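Side-chain contacts in 4-hydroxy-tetrahydrodipicolinate synthase (Methanocaldococcus jannaschii DSM 2661, PDB 2YXG), which probably catalyses the condensation of pyruvate with aspartate-beta-semialdehyde to 4-hydroxy-tetrahydrodipicolinate, a step of lysine biosynthesis: residues E60-V63 and D64-G68; V140-E143 and P144-K148. All coordinates share one frame; numbering follows the deposited sequence.

Interaction 1. Residues E60-V63 and D64-G68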
# COMPACT_ATOMS: atom_id res chain seq x y z
N GLU A 60 -32.78 -15.56 -13.85
CA GLU A 60 -34.09 -16.15 -14.14
C GLU A 60 -34.19 -17.51 -13.46
O GLU A 60 -35.17 -17.79 -12.76
CB GLU A 60 -34.23 -16.32 -15.66
CG GLU A 60 -35.67 -16.14 -16.18
CD GLU A 60 -36.01 -17.03 -17.39
OE1 GLU A 60 -35.25 -18.00 -17.70
OE2 GLU A 60 -37.04 -16.76 -18.05
N LYS A 61 -33.18 -18.37 -13.64
CA LYS A 61 -33.25 -19.70 -13.03
C LYS A 61 -33.30 -19.58 -11.49
O LYS A 61 -34.10 -20.26 -10.80
CB LYS A 61 -32.11 -20.58 -13.51
CG LYS A 61 -32.10 -22.00 -12.87
CD LYS A 61 -33.07 -22.95 -13.64
CE LYS A 61 -33.36 -24.24 -12.83
NZ LYS A 61 -34.16 -25.22 -13.63
N VAL A 62 -32.51 -18.65 -10.95
CA VAL A 62 -32.47 -18.48 -9.49
C VAL A 62 -33.83 -18.00 -8.90
O VAL A 62 -34.32 -18.54 -7.88
CB VAL A 62 -31.30 -17.54 -9.07
CG1 VAL A 62 -31.30 -17.33 -7.55
CG2 VAL A 62 -29.97 -18.18 -9.49
N VAL A 63 -34.39 -16.96 -9.51
CA VAL A 63 -35.74 -16.46 -9.12
C VAL A 63 -36.76 -17.60 -9.11
O VAL A 63 -37.44 -17.80 -8.10
CB VAL A 63 -36.22 -15.30 -10.03
CG1 VAL A 63 -37.73 -14.99 -9.83
CG2 VAL A 63 -35.40 -14.07 -9.79
N ASP A 64 -36.80 -18.37 -10.20
CA ASP A 64 -37.79 -19.43 -10.43
C ASP A 64 -37.63 -20.58 -9.40
O ASP A 64 -38.62 -21.06 -8.80
CB ASP A 64 -37.69 -19.99 -11.89
CG ASP A 64 -38.14 -18.94 -13.03
OD1 ASP A 64 -38.55 -17.77 -12.78
OD2 ASP A 64 -38.11 -19.32 -14.24
N VAL A 65 -36.39 -21.03 -9.19
CA VAL A 65 -36.15 -22.12 -8.29
C VAL A 65 -36.42 -21.65 -6.89
O VAL A 65 -37.09 -22.33 -6.12
CB VAL A 65 -34.68 -22.61 -8.35
CG1 VAL A 65 -34.39 -23.55 -7.12
CG2 VAL A 65 -34.37 -23.26 -9.71
N VAL A 66 -35.89 -20.49 -6.54
CA VAL A 66 -36.12 -19.98 -5.20
C VAL A 66 -37.60 -19.81 -4.92
O VAL A 66 -38.08 -20.21 -3.84
CB VAL A 66 -35.38 -18.66 -4.90
CG1 VAL A 66 -35.93 -18.03 -3.62
CG2 VAL A 66 -33.83 -18.89 -4.83
N ASN A 67 -38.32 -19.23 -5.89
CA ASN A 67 -39.78 -19.17 -5.78
C ASN A 67 -40.22 -18.53 -4.46
O ASN A 67 -41.06 -19.09 -3.79
CB ASN A 67 -40.41 -20.59 -5.85
CG ASN A 67 -41.92 -20.56 -6.28
OD1 ASN A 67 -42.67 -21.48 -5.97
ND2 ASN A 67 -42.34 -19.50 -6.98
N GLY A 68 -39.64 -17.38 -4.12
CA GLY A 68 -40.03 -16.62 -2.96
C GLY A 68 -39.70 -17.21 -1.59
O GLY A 68 -40.05 -16.60 -0.58
O HOH W 1 -38.07 -16.18 -6.37
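Two donors grip the carbonyl oxygen Val63 O: the backbone Asn67 N at 2.8 Å, and water 1, which donates to it. The same water accepts from Gly68 N at 3.0 Å. It thereby bridges a 6→1 pair that would be bonded directly in a Schellman motif but here stands 4.6 Å apart, from Gly68 N to Val63 O. Asn67, with a phi of 54°, turns the chain left-handed and ends helix 52-66 on the outer layer of the TIM barrel. Before this end the ordinary i to i+4 bonds continue, including Val66 N to Val62 O.

Three pairs of side chains, each one helical turn apart, follow different patterns. Val62 and Val66 lie side by side and point the same way, CG1 of the first meeting CG2 of the second at 4.0 Å; both side chains also touch Ile27 of helix 20-32 and Val72 of strand 71-75. Lys61 instead bends at chi2 (84°), which brings its aliphatic chain across Val65, with CE tightly packed at 3.4 Å from Val65 CG2. Its ammonium is thus carried past the valine, and forms a long, weak ion pair with Glu24 OE1. On the more exposed face, Asp64 CG stands beside its own backbone N (chi1 -68°), setting the carboxylate carbon 3.2 Å from Glu60 O. Glu60 OE1 and Asp64 OD2 are like-charged neighbours 4.7 Å apart.

Two acidic groups near a helix C terminus would be expected to interact unfavourably with its dipole and each other, though Lys57, in a long, weak ion pair with Glu60 OE1, may moderate this. Arg69 supplies donors to the last carbonyls, Val65 O and Val66 O, while the water gives Val63 O a second donor and takes up the Gly68 N-H.

Interaction 2. Residues V140-E143 and P144-K148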
# COMPACT_ATOMS: atom_id res chain seq x y z
N VAL A 140 -10.95 1.31 -6.40
CA VAL A 140 -11.64 2.45 -5.85
C VAL A 140 -12.28 2.11 -4.48
O VAL A 140 -12.66 0.97 -4.19
CB VAL A 140 -12.61 3.00 -6.91
CG1 VAL A 140 -13.90 2.13 -7.02
CG2 VAL A 140 -12.89 4.46 -6.67
N ASN A 141 -12.35 3.10 -3.61
CA ASN A 141 -13.01 2.94 -2.34
C ASN A 141 -14.22 3.87 -2.27
O ASN A 141 -14.07 5.08 -2.39
CB ASN A 141 -12.05 3.22 -1.18
CG ASN A 141 -12.72 2.99 0.22
OD1 ASN A 141 -13.36 1.96 0.44
ND2 ASN A 141 -12.62 4.00 1.14
N LEU A 142 -15.40 3.31 -2.13
CA LEU A 142 -16.60 4.11 -1.92
C LEU A 142 -16.62 4.63 -0.47
O LEU A 142 -16.74 3.86 0.47
CB LEU A 142 -17.84 3.26 -2.14
CG LEU A 142 -19.24 3.88 -1.89
CD1 LEU A 142 -19.57 5.04 -2.92
CD2 LEU A 142 -20.24 2.80 -1.98
N GLU A 143 -16.53 5.94 -0.31
CA GLU A 143 -16.37 6.55 0.99
C GLU A 143 -17.70 6.63 1.70
O GLU A 143 -18.72 6.84 1.03
CB GLU A 143 -15.76 7.94 0.86
CG GLU A 143 -14.35 7.79 0.37
CD GLU A 143 -13.65 9.12 0.05
OE1 GLU A 143 -14.16 10.20 0.40
OE2 GLU A 143 -12.56 9.06 -0.53
N PRO A 144 -17.67 6.51 3.05
CA PRO A 144 -18.93 6.65 3.82
C PRO A 144 -19.65 7.99 3.55
O PRO A 144 -20.89 8.02 3.53
CB PRO A 144 -18.48 6.46 5.30
CG PRO A 144 -17.14 5.65 5.19
CD PRO A 144 -16.50 6.23 3.91
N LYS A 145 -18.92 9.08 3.25
CA LYS A 145 -19.62 10.34 2.95
C LYS A 145 -20.47 10.22 1.70
O LYS A 145 -21.55 10.80 1.63
CB LYS A 145 -18.68 11.56 2.82
CG LYS A 145 -17.71 11.56 1.59
CD LYS A 145 -16.90 12.92 1.55
CE LYS A 145 -15.87 12.97 0.38
NZ LYS A 145 -14.94 14.19 0.38
N THR A 146 -19.97 9.45 0.72
CA THR A 146 -20.63 9.22 -0.52
C THR A 146 -21.81 8.31 -0.34
O THR A 146 -22.88 8.60 -0.85
CB THR A 146 -19.67 8.72 -1.60
OG1 THR A 146 -18.55 9.60 -1.65
CG2 THR A 146 -20.35 8.69 -2.98
N VAL A 147 -21.65 7.21 0.40
CA VAL A 147 -22.81 6.40 0.79
C VAL A 147 -23.93 7.19 1.49
O VAL A 147 -25.12 6.94 1.23
CB VAL A 147 -22.41 5.26 1.70
CG1 VAL A 147 -23.65 4.48 2.17
CG2 VAL A 147 -21.35 4.36 1.01
N LYS A 148 -23.56 8.11 2.39
CA LYS A 148 -24.53 8.90 3.16
C LYS A 148 -25.38 9.81 2.25
O LYS A 148 -26.61 9.82 2.39
CB LYS A 148 -23.83 9.67 4.28
CG LYS A 148 -24.74 10.64 5.13
CD LYS A 148 -23.83 11.35 6.13
CE LYS A 148 -24.62 11.97 7.30
NZ LYS A 148 -25.24 13.25 6.88
O HOH W 2 -12.91 12.15 -0.96
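The carboxylate of Glu143, the N-cap residue of helix 144-153 in the TIM barrel, meets Lys145 beyond its OE1 atom, rather than over either face. Lys145 CE lies 3.3 Å from Glu143 OE1, and water 2 donates to that oxygen at 2.7 Å, neither of them far from the carboxylate plane. The ammonium is too distant for a salt bridge, with Lys145 NZ 4.1 Å from Glu143 OE1, and the water links the two groups through a weak second bond to NZ. The side chains run alongside each other because Lys145 CG sits between its backbone N and carbonyl carbon (chi1 68°) and the chain is extended from there.

At the cap itself, the carbonyl oxygen of Glu143 receives Val147 N at 3.0 Å in the carbonyl plane, and Thr146 N only weakly. Leu142, just ahead of the cap, forms a hydrophobic staple with Val147, their side chains crossing at about a right angle. Gln111 OE1 accepts from Glu143 N and is also bonded to Thr146 OG1, tying the cap to helix 111-124. The Leu142 side chain is about 8 Å from that of Tyr132, the predicted proton donor/acceptor. Its two methyls meet different residues of the first turn, CD1 reaching Thr146 CG2 at 3.7 Å and CD2 reaching Val147 CG2 at 3.6 Å.

Along the chain the two contacts come in series, neither nested nor crossed, and each spans a single unbroken run of residues. After strand 37-40, interaction 1 finishes helix 52-66 and turns the chain towards strand 71-75, within one beta-alpha-beta unit that also packs on helix 20-32. The barrel then continues through strands 98-102 and 129-133 before interaction 2 starts helix 144-153, which leads on to strand 157-162 and lies against helices 111-124 and 168-177. One contact thus ends an outer helix and the other begins one. The centres of interaction 1 and interaction 2 are about 32 Å apart, on opposite sides of the chain's centre.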